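Local coordinates for protein ceramide very long chain fatty acid hydroxylase SCS7 (Saccharomyces cerevisiae, PDB 4ZR1) that hydroxylates the very long chain fatty acids of dihydroceramides and phytoceramides, probably at C-2, in sphingolipid metabolism, at residues C132-V137 / L211-A216; F140-I145 / V226-C231; T42-D47 / L54-P59. All blocks are in the same frame, centred on the assembly; numbering follows the deposited sequence.

Contact 1 (C132-V137 / L211-A216)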
loop_
_atom_site.group_PDB
_atom_site.type_symbol
_atom_site.label_atom_id
_atom_site.label_comp_id
_atom_site.label_asym_id
_atom_site.label_seq_id
_atom_site.Cartn_x
_atom_site.Cartn_y
_atom_site.Cartn_z
ATOM N N CYS A 132 3.287 -1.885 29.130
ATOM C CA CYS A 132 3.387 -2.977 28.171
ATOM C C CYS A 132 2.016 -3.360 27.628
ATOM O O CYS A 132 1.871 -3.597 26.426
ATOM C CB CYS A 132 4.057 -4.200 28.796
ATOM S SG CYS A 132 5.776 -3.913 29.219
ATOM N N PHE A 133 1.009 -3.418 28.497
ATOM C CA PHE A 133 -0.321 -3.777 28.023
ATOM C C PHE A 133 -0.851 -2.730 27.052
ATOM O O PHE A 133 -1.421 -3.066 26.023
ATOM C CB PHE A 133 -1.327 -3.955 29.159
ATOM C CG PHE A 133 -2.741 -4.086 28.656
ATOM C CD1 PHE A 133 -3.122 -5.204 27.912
ATOM C CD2 PHE A 133 -3.670 -3.082 28.866
ATOM C CE1 PHE A 133 -4.411 -5.326 27.400
ATOM C CE2 PHE A 133 -4.970 -3.197 28.359
ATOM C CZ PHE A 133 -5.340 -4.327 27.625
ATOM N N LEU A 134 -0.656 -1.459 27.375
ATOM C CA LEU A 134 -1.149 -0.391 26.517
ATOM C C LEU A 134 -0.363 -0.319 25.203
ATOM O O LEU A 134 -0.895 0.085 24.166
ATOM C CB LEU A 134 -1.093 0.942 27.261
ATOM C CG LEU A 134 -2.141 1.092 28.369
ATOM C CD1 LEU A 134 -2.025 2.436 29.037
ATOM C CD2 LEU A 134 -3.541 0.914 27.803
ATOM N N PHE A 135 0.906 -0.710 25.252
ATOM C CA PHE A 135 1.703 -0.864 24.044
ATOM C C PHE A 135 1.040 -1.863 23.099
ATOM O O PHE A 135 0.863 -1.585 21.909
ATOM C CB PHE A 135 3.113 -1.332 24.392
ATOM C CG PHE A 135 4.011 -1.500 23.204
ATOM C CD1 PHE A 135 3.972 -2.657 22.440
ATOM C CD2 PHE A 135 4.915 -0.511 22.865
ATOM C CE1 PHE A 135 4.813 -2.811 21.351
ATOM C CE2 PHE A 135 5.753 -0.660 21.781
ATOM C CZ PHE A 135 5.706 -1.813 21.025
ATOM N N CYS A 136 0.675 -3.025 23.645
ATOM C CA CYS A 136 0.099 -4.111 22.855
ATOM C C CYS A 136 -1.243 -3.731 22.244
ATOM O O CYS A 136 -1.524 -4.112 21.110
ATOM C CB CYS A 136 -0.046 -5.378 23.711
ATOM S SG CYS A 136 1.558 -6.098 24.202
ATOM N N VAL A 137 -2.069 -2.972 22.966
ATOM C CA VAL A 137 -3.351 -2.558 22.393
ATOM C C VAL A 137 -3.090 -1.561 21.268
ATOM O O VAL A 137 -3.869 -1.476 20.319
ATOM C CB VAL A 137 -4.332 -1.944 23.444
ATOM C CG1 VAL A 137 -4.301 -2.734 24.717
ATOM C CG2 VAL A 137 -4.007 -0.509 23.743
ATOM N N LEU A 211 -1.691 11.251 29.651
ATOM C CA LEU A 211 -0.402 11.496 29.029
ATOM C C LEU A 211 0.465 10.248 28.803
ATOM O O LEU A 211 0.760 9.903 27.656
ATOM C CB LEU A 211 0.356 12.524 29.865
ATOM C CG LEU A 211 1.561 13.203 29.233
ATOM C CD1 LEU A 211 1.370 14.687 29.319
ATOM C CD2 LEU A 211 2.782 12.820 30.010
ATOM N N TYR A 212 0.855 9.557 29.870
ATOM C CA TYR A 212 1.821 8.463 29.722
ATOM C C TYR A 212 1.179 7.204 29.170
ATOM O O TYR A 212 1.879 6.292 28.723
ATOM C CB TYR A 212 2.511 8.164 31.048
ATOM C CG TYR A 212 3.335 9.325 31.532
ATOM C CD1 TYR A 212 4.477 9.712 30.846
ATOM C CD2 TYR A 212 2.968 10.047 32.658
ATOM C CE1 TYR A 212 5.240 10.778 31.273
ATOM C CE2 TYR A 212 3.730 11.119 33.093
ATOM C CZ TYR A 212 4.864 11.474 32.395
ATOM O OH TYR A 212 5.627 12.533 32.810
ATOM N N TRP A 213 -0.149 7.159 29.191
ATOM C CA TRP A 213 -0.880 6.105 28.500
ATOM C C TRP A 213 -0.745 6.308 26.995
ATOM O O TRP A 213 -0.741 5.351 26.218
ATOM C CB TRP A 213 -2.365 6.106 28.873
ATOM C CG TRP A 213 -2.726 5.719 30.288
ATOM C CD1 TRP A 213 -1.946 5.818 31.408
ATOM C CD2 TRP A 213 -3.981 5.179 30.723
ATOM N NE1 TRP A 213 -2.639 5.362 32.511
ATOM C CE2 TRP A 213 -3.892 4.969 32.115
ATOM C CE3 TRP A 213 -5.173 4.845 30.065
ATOM C CZ2 TRP A 213 -4.949 4.442 32.862
ATOM C CZ3 TRP A 213 -6.224 4.319 30.808
ATOM C CH2 TRP A 213 -6.102 4.121 32.192
ATOM N N ALA A 214 -0.671 7.575 26.588
ATOM C CA ALA A 214 -0.560 7.921 25.181
ATOM C C ALA A 214 0.827 7.567 24.679
ATOM O O ALA A 214 0.970 7.061 23.574
ATOM C CB ALA A 214 -0.853 9.386 24.962
ATOM N N TYR A 215 1.844 7.818 25.499
ATOM C CA TYR A 215 3.204 7.435 25.155
ATOM C C TYR A 215 3.292 5.953 24.841
ATOM O O TYR A 215 3.808 5.569 23.788
ATOM C CB TYR A 215 4.170 7.793 26.281
ATOM C CG TYR A 215 4.575 9.243 26.253
ATOM C CD1 TYR A 215 5.616 9.677 25.441
ATOM C CD2 TYR A 215 3.904 10.183 27.020
ATOM C CE1 TYR A 215 5.978 10.997 25.399
ATOM C CE2 TYR A 215 4.263 11.511 26.986
ATOM C CZ TYR A 215 5.300 11.909 26.174
ATOM O OH TYR A 215 5.654 13.233 26.146
ATOM N N ALA A 216 2.771 5.130 25.744
ATOM C CA ALA A 216 2.810 3.677 25.580
ATOM C C ALA A 216 1.912 3.220 24.436
ATOM O O ALA A 216 2.288 2.351 23.650
ATOM C CB ALA A 216 2.403 2.990 26.873
#
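L134, F135, W213 and A216 carry this helix-to-helix contact, in which L134 alone reaches both a small residue and an aromatic one. Its side chain can be followed outward. The CB atom of L134 lies 4.1 Å from the CB of A216, both pointing from their own helix toward the other. CG meets no side chain of 211-216 closely; it is the branch point that splits the two methyls. It stands anti to the carbonyl carbon (chi1 -72°), a setting that, with the extended chi2, carries the CD1 branch toward W213. That methyl settles over one face of the indole, 3.6 Å from W213 CG and 3.7 Å from W213 CB. Its distance of 3.9 Å to the centroid of the five-membered ring, 28° off the normal, defines a CH-pi contact displaced toward the rim. F135 contributes mostly backbone: its CA lies 3.3 Å from the carbonyl oxygen of A216, while its ring meets the same oxygen obliquely. No hydrogen bond crosses between the segments, and the side-chain packing described is apolar.

Around the pair, M126 touches both L134 and W213, and helix 106-125 meets F135 and A216 through M119 and A122. A216 is buried, whereas W213 lies on the surface. The segment axes approach to 8.6 Å at a signed crossing angle of -55°, and the small alanine sits at the closest backbone pairing, F135 with A216. The arrangement is that of two transmembrane helices, TM2 and TM4, packed near what are probably their lumenal ends, in the helical bundle of an integral membrane hydroxylase.

Contact 2 (F140-I145 / V226-C231). With BOG (octyl beta-D-glucopyranoside), chain G.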
loop_
_atom_site.group_PDB
_atom_site.type_symbol
_atom_site.label_atom_id
_atom_site.label_comp_id
_atom_site.label_asym_id
_atom_site.label_seq_id
_atom_site.Cartn_x
_atom_site.Cartn_y
_atom_site.Cartn_z
ATOM N N PHE A 140 -2.691 -3.646 18.420
ATOM C CA PHE A 140 -3.973 -4.211 18.029
ATOM C C PHE A 140 -4.797 -3.191 17.242
ATOM O O PHE A 140 -5.420 -3.514 16.224
ATOM C CB PHE A 140 -4.740 -4.692 19.270
ATOM C CG PHE A 140 -6.140 -5.176 18.976
ATOM C CD1 PHE A 140 -6.355 -6.432 18.428
ATOM C CD2 PHE A 140 -7.236 -4.376 19.254
ATOM C CE1 PHE A 140 -7.635 -6.881 18.162
ATOM C CE2 PHE A 140 -8.526 -4.818 18.989
ATOM C CZ PHE A 140 -8.726 -6.077 18.451
ATOM N N VAL A 141 -4.794 -1.957 17.729
ATOM C CA VAL A 141 -5.463 -0.869 17.039
ATOM C C VAL A 141 -4.786 -0.608 15.690
ATOM O O VAL A 141 -5.469 -0.295 14.713
ATOM C CB VAL A 141 -5.475 0.422 17.900
ATOM C CG1 VAL A 141 -5.977 1.628 17.101
ATOM C CG2 VAL A 141 -6.323 0.217 19.150
ATOM N N TRP A 142 -3.459 -0.753 15.622
ATOM C CA TRP A 142 -2.788 -0.583 14.337
ATOM C C TRP A 142 -3.395 -1.501 13.270
ATOM O O TRP A 142 -3.660 -1.055 12.148
ATOM C CB TRP A 142 -1.270 -0.843 14.391
ATOM C CG TRP A 142 -0.817 -1.083 12.974
ATOM C CD1 TRP A 142 -0.472 -2.278 12.412
ATOM C CD2 TRP A 142 -0.794 -0.119 11.908
ATOM N NE1 TRP A 142 -0.199 -2.112 11.073
ATOM C CE2 TRP A 142 -0.392 -0.797 10.740
ATOM C CE3 TRP A 142 -1.052 1.254 11.834
ATOM C CZ2 TRP A 142 -0.247 -0.149 9.513
ATOM C CZ3 TRP A 142 -0.910 1.896 10.609
ATOM C CH2 TRP A 142 -0.511 1.194 9.469
ATOM N N THR A 143 -3.603 -2.775 13.606
ATOM C CA THR A 143 -4.061 -3.742 12.602
ATOM C C THR A 143 -5.434 -3.379 12.063
ATOM O O THR A 143 -5.775 -3.742 10.937
ATOM C CB THR A 143 -4.149 -5.186 13.150
ATOM O OG1 THR A 143 -5.297 -5.321 14.003
ATOM C CG2 THR A 143 -2.899 -5.538 13.898
ATOM N N LEU A 144 -6.219 -2.679 12.885
ATOM C CA LEU A 144 -7.548 -2.250 12.483
ATOM C C LEU A 144 -7.440 -1.051 11.548
ATOM O O LEU A 144 -8.080 -1.012 10.497
ATOM C CB LEU A 144 -8.406 -1.916 13.705
ATOM C CG LEU A 144 -9.893 -1.728 13.386
ATOM C CD1 LEU A 144 -10.475 -2.944 12.649
ATOM C CD2 LEU A 144 -10.667 -1.454 14.657
ATOM N N ILE A 145 -6.623 -0.079 11.950
ATOM C CA ILE A 145 -6.208 1.025 11.093
ATOM C C ILE A 145 -5.649 0.538 9.753
ATOM O O ILE A 145 -6.079 0.997 8.682
ATOM C CB ILE A 145 -5.164 1.884 11.804
ATOM C CG1 ILE A 145 -5.828 2.625 12.969
ATOM C CG2 ILE A 145 -4.512 2.854 10.837
ATOM C CD1 ILE A 145 -4.849 3.278 13.922
ATOM N N VAL A 226 5.373 0.014 11.592
ATOM C CA VAL A 226 6.680 -0.424 11.102
ATOM C C VAL A 226 6.695 -1.909 10.758
ATOM O O VAL A 226 7.283 -2.314 9.752
ATOM C CB VAL A 226 7.783 -0.142 12.124
ATOM C CG1 VAL A 226 9.117 -0.665 11.607
ATOM C CG2 VAL A 226 7.844 1.367 12.408
ATOM N N CYS A 227 6.034 -2.720 11.579
ATOM C CA CYS A 227 5.927 -4.139 11.281
ATOM C C CYS A 227 5.148 -4.357 9.991
ATOM O O CYS A 227 5.540 -5.173 9.161
ATOM C CB CYS A 227 5.270 -4.884 12.441
ATOM S SG CYS A 227 6.278 -4.922 13.945
ATOM N N TYR A 228 4.054 -3.618 9.823
ATOM C CA TYR A 228 3.245 -3.678 8.605
ATOM C C TYR A 228 4.019 -3.420 7.297
ATOM O O TYR A 228 3.953 -4.226 6.361
ATOM C CB TYR A 228 2.085 -2.677 8.700
ATOM C CG TYR A 228 1.580 -2.212 7.342
ATOM C CD1 TYR A 228 0.715 -3.004 6.590
ATOM C CD2 TYR A 228 1.969 -0.984 6.815
ATOM C CE1 TYR A 228 0.258 -2.589 5.349
ATOM C CE2 TYR A 228 1.516 -0.557 5.588
ATOM C CZ TYR A 228 0.665 -1.367 4.851
ATOM O OH TYR A 228 0.212 -0.945 3.615
ATOM N N ASP A 229 4.734 -2.295 7.225
ATOM C CA ASP A 229 5.371 -1.860 5.982
ATOM C C ASP A 229 6.540 -2.765 5.648
ATOM O O ASP A 229 6.786 -3.055 4.481
ATOM C CB ASP A 229 5.856 -0.410 6.085
ATOM C CG ASP A 229 5.405 0.467 4.900
ATOM O OD1 ASP A 229 4.839 -0.046 3.902
ATOM O OD2 ASP A 229 5.626 1.700 4.982
ATOM N N GLU A 230 7.271 -3.193 6.678
ATOM C CA GLU A 230 8.348 -4.160 6.503
ATOM C C GLU A 230 7.772 -5.486 6.047
ATOM O O GLU A 230 8.234 -6.068 5.072
ATOM C CB GLU A 230 9.138 -4.337 7.790
ATOM C CG GLU A 230 9.871 -3.078 8.197
ATOM C CD GLU A 230 10.754 -2.540 7.086
ATOM O OE1 GLU A 230 11.791 -3.156 6.787
ATOM O OE2 GLU A 230 10.400 -1.509 6.495
ATOM N N CYS A 231 6.743 -5.952 6.747
ATOM C CA CYS A 231 6.035 -7.137 6.306
ATOM C C CYS A 231 5.603 -6.957 4.850
ATOM O O CYS A 231 5.941 -7.774 3.986
ATOM C CB CYS A 231 4.824 -7.422 7.192
ATOM S SG CYS A 231 3.954 -8.950 6.750
HETATM C C1 BOG G . 14.415 -12.662 4.701
HETATM O O1 BOG G . 13.342 -11.783 4.951
HETATM C C2 BOG G . 14.397 -13.046 3.240
HETATM O O2 BOG G . 13.203 -13.738 2.974
HETATM C C3 BOG G . 15.563 -13.947 2.910
HETATM O O3 BOG G . 15.648 -14.095 1.512
HETATM C C4 BOG G . 16.847 -13.359 3.451
HETATM O O4 BOG G . 17.870 -14.324 3.360
HETATM C C5 BOG G . 16.645 -12.991 4.903
HETATM O O5 BOG G . 15.632 -12.018 4.995
HETATM C C6 BOG G . 17.933 -12.458 5.493
HETATM O O6 BOG G . 18.673 -11.781 4.502
HETATM C "C1'" BOG G . 12.340 -12.276 5.810
HETATM C "C2'" BOG G . 11.655 -11.100 6.472
HETATM C "C3'" BOG G . 10.463 -11.561 7.281
HETATM C "C4'" BOG G . 10.223 -10.596 8.422
HETATM C "C5'" BOG G . 9.697 -9.281 7.893
HETATM C "C6'" BOG G . 8.493 -8.874 8.717
HETATM C "C7'" BOG G . 8.928 -8.109 9.949
HETATM C "C8'" BOG G . 7.694 -7.612 10.665
#
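W142 and Y228 face each other from two helical backbones, their CA atoms 8.9 Å apart and both CB atoms directed at the opposite segment. In each residue CG stands anti to the backbone N (chi1 162° for W142, 154° for Y228), which carries each aromatic group toward the other helix. The indole brings its NE1 side: NE1 lies 3.3 Å from Y228 CB, and CZ2 lies 3.5 Å from Y228 CG. The W142 six-membered ring and the phenol ring have centroids 5.4 Å apart and planes inclined at 55°, an oblique pairing. The indole N-H has a weak hydrogen bond to E146 OE2, within its own helix, while NE1 also lies against Y228 CB. With an alanine here, the indole is gone, and Y228 would probably lose the cover over its CB and CG, and E146 OE2 its weak N-H partner.

At the next residue, T143 OG1 donates to F140 O at 2.9 Å and is also hydrogen-bonded to W270 NE1. On the other helix the octyl chain of an octyl glucoside lies beside the backbone, its C8' atom 3.6 Å from C227 O. The contact across the helices is thus one buried aromatic pair without a hydrogen bond, implying that van der Waals packing, rather than polar pairing, joins these segments beside the tridecane that touches W142.

Contact 3 (T42-D47 / L54-P59)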
loop_
_atom_site.group_PDB
_atom_site.type_symbol
_atom_site.label_atom_id
_atom_site.label_comp_id
_atom_site.label_asym_id
_atom_site.label_seq_id
_atom_site.Cartn_x
_atom_site.Cartn_y
_atom_site.Cartn_z
ATOM N N THR A 42 7.659 -4.524 -18.709
ATOM C CA THR A 42 6.632 -4.144 -19.665
ATOM C C THR A 42 7.280 -3.479 -20.872
ATOM O O THR A 42 8.212 -2.695 -20.711
ATOM C CB THR A 42 5.593 -3.189 -19.009
ATOM O OG1 THR A 42 4.775 -3.928 -18.087
ATOM C CG2 THR A 42 4.705 -2.521 -20.050
ATOM N N ASP A 43 6.816 -3.828 -22.076
ATOM C CA ASP A 43 7.119 -3.062 -23.287
ATOM C C ASP A 43 6.366 -1.729 -23.227
ATOM O O ASP A 43 5.138 -1.718 -23.289
ATOM C CB ASP A 43 6.714 -3.854 -24.535
ATOM C CG ASP A 43 7.175 -3.205 -25.838
ATOM O OD1 ASP A 43 7.472 -1.993 -25.860
ATOM O OD2 ASP A 43 7.214 -3.918 -26.860
ATOM N N TYR A 44 7.085 -0.613 -23.114
ATOM C CA TYR A 44 6.423 0.671 -22.863
ATOM C C TYR A 44 5.539 1.088 -24.043
ATOM O O TYR A 44 4.340 1.324 -23.866
ATOM C CB TYR A 44 7.439 1.784 -22.567
ATOM C CG TYR A 44 8.453 1.462 -21.484
ATOM C CD1 TYR A 44 8.236 0.425 -20.579
ATOM C CD2 TYR A 44 9.630 2.204 -21.365
ATOM C CE1 TYR A 44 9.163 0.127 -19.599
ATOM C CE2 TYR A 44 10.563 1.915 -20.388
ATOM C CZ TYR A 44 10.324 0.874 -19.507
ATOM O OH TYR A 44 11.239 0.578 -18.529
ATOM N N SER A 45 6.132 1.176 -25.237
ATOM C CA SER A 45 5.392 1.555 -26.443
ATOM C C SER A 45 4.154 0.701 -26.670
ATOM O O SER A 45 3.068 1.223 -26.921
ATOM C CB SER A 45 6.282 1.474 -27.684
ATOM O OG SER A 45 7.159 2.575 -27.759
ATOM N N ASN A 46 4.315 -0.609 -26.584
ATOM C CA ASN A 46 3.193 -1.506 -26.813
ATOM C C ASN A 46 2.069 -1.219 -25.827
ATOM O O ASN A 46 0.899 -1.101 -26.210
ATOM C CB ASN A 46 3.641 -2.968 -26.711
ATOM C CG ASN A 46 2.625 -3.935 -27.303
ATOM O OD1 ASN A 46 1.726 -3.535 -28.048
ATOM N ND2 ASN A 46 2.772 -5.217 -26.982
ATOM N N ASP A 47 2.449 -1.074 -24.562
ATOM C CA ASP A 47 1.506 -0.891 -23.471
ATOM C C ASP A 47 0.709 0.410 -23.605
ATOM O O ASP A 47 -0.495 0.433 -23.341
ATOM C CB ASP A 47 2.255 -0.933 -22.135
ATOM C CG ASP A 47 1.341 -0.787 -20.947
ATOM O OD1 ASP A 47 0.719 -1.798 -20.548
ATOM O OD2 ASP A 47 1.256 0.337 -20.405
ATOM N N LEU A 54 -1.129 5.246 -19.439
ATOM C CA LEU A 54 0.056 6.029 -19.134
ATOM C C LEU A 54 1.258 5.516 -19.924
ATOM O O LEU A 54 1.419 4.311 -20.142
ATOM C CB LEU A 54 0.365 5.989 -17.633
ATOM C CG LEU A 54 -0.646 6.603 -16.661
ATOM C CD1 LEU A 54 -0.219 6.295 -15.241
ATOM C CD2 LEU A 54 -0.798 8.108 -16.847
ATOM N N ASP A 55 2.099 6.445 -20.352
ATOM C CA ASP A 55 3.330 6.105 -21.039
ATOM C C ASP A 55 4.424 5.971 -19.997
ATOM O O ASP A 55 4.917 6.975 -19.475
ATOM C CB ASP A 55 3.664 7.170 -22.087
ATOM C CG ASP A 55 4.944 6.874 -22.857
ATOM O OD1 ASP A 55 5.523 5.776 -22.677
ATOM O OD2 ASP A 55 5.361 7.748 -23.663
ATOM N N LEU A 56 4.788 4.727 -19.690
ATOM C CA LEU A 56 5.828 4.447 -18.692
ATOM C C LEU A 56 7.168 5.124 -18.967
ATOM O O LEU A 56 7.975 5.286 -18.062
ATOM C CB LEU A 56 6.077 2.947 -18.588
ATOM C CG LEU A 56 5.119 2.106 -17.748
ATOM C CD1 LEU A 56 5.572 0.651 -17.677
ATOM C CD2 LEU A 56 5.011 2.692 -16.361
ATOM N N ASN A 57 7.395 5.499 -20.220
ATOM C CA ASN A 57 8.651 6.095 -20.649
ATOM C C ASN A 57 8.742 7.561 -20.198
ATOM O O ASN A 57 9.827 8.156 -20.148
ATOM C CB ASN A 57 8.794 5.995 -22.170
ATOM C CG ASN A 57 10.223 5.767 -22.598
ATOM O OD1 ASN A 57 10.949 5.025 -21.957
ATOM N ND2 ASN A 57 10.634 6.410 -23.669
ATOM N N ARG A 58 7.602 8.127 -19.828
ATOM C CA ARG A 58 7.523 9.543 -19.506
ATOM C C ARG A 58 7.036 9.693 -18.071
ATOM O O ARG A 58 6.285 8.842 -17.595
ATOM C CB ARG A 58 6.584 10.248 -20.488
ATOM C CG ARG A 58 7.018 10.214 -21.948
ATOM C CD ARG A 58 8.130 11.205 -22.207
ATOM N NE ARG A 58 8.301 11.481 -23.625
ATOM C CZ ARG A 58 9.419 11.254 -24.310
ATOM N NH1 ARG A 58 9.486 11.562 -25.604
ATOM N NH2 ARG A 58 10.472 10.739 -23.705
ATOM N N PRO A 59 7.457 10.769 -17.377
ATOM C CA PRO A 59 7.069 10.949 -15.963
ATOM C C PRO A 59 5.558 10.804 -15.785
ATOM O O PRO A 59 4.790 11.394 -16.550
ATOM C CB PRO A 59 7.536 12.377 -15.638
ATOM C CG PRO A 59 8.672 12.634 -16.605
ATOM C CD PRO A 59 8.309 11.868 -17.875
#
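A type I beta turn, D55 to R58, packs through L56 and N57 against Y44 in the first turn of helix 44-51, in the part of the chain assigned to the cytoplasmic side. The turn closes by R58 N to D55 O, and an Asx turn reinforces it: N57 N donates to D55 OD1 at 3.1 Å, meeting that oxygen from above the carboxylate plane (61° out of it). L56 then lays its CB over one face of the Y44 ring, 4.2 Å from the centroid and 25° off the normal, as a CH-pi contact. Its CD1 methyl continues to Y44 CD1 at 3.9 Å and to T42 CG2 at 4.1 Å. N57 approaches differently, its OD1 lying at the ring edge near the plane, beside Y44 CD2, with the amide turned 45° from the ring. Polar ends are engaged elsewhere: T42 OG1 with H83 N, and D47 OD1 in a salt bridge to R82. No hydrogen bond crosses between the two segments, so L56 over one face and N57 OD1 at the edge of the Y44 ring make the contact, while Y84 meets that ring with its own and takes the hydroxyl at its backbone O, and hydrogen bonding orders the turn.

In the fold
Contacts 1 and 2 join the same two helices, 128-154 and 211-236, at different levels, their centres about 16 Å apart. V137, in segment 132-137 though it does not touch 211-216, and W142 of contact 2 both line one tridecane pocket. Contact 2 is the one beside the metal centre: the side chain of Y228 is about 4 Å from that of the zinc ligand H232 and about 5 Å from that of H174. Contact 3 lies on the opposite side of the chain's centre, about 34 Å from contact 2 and 48 Å from contact 1 between centres; its L54 side chain is still about 11 Å from that of the zinc ligand H178.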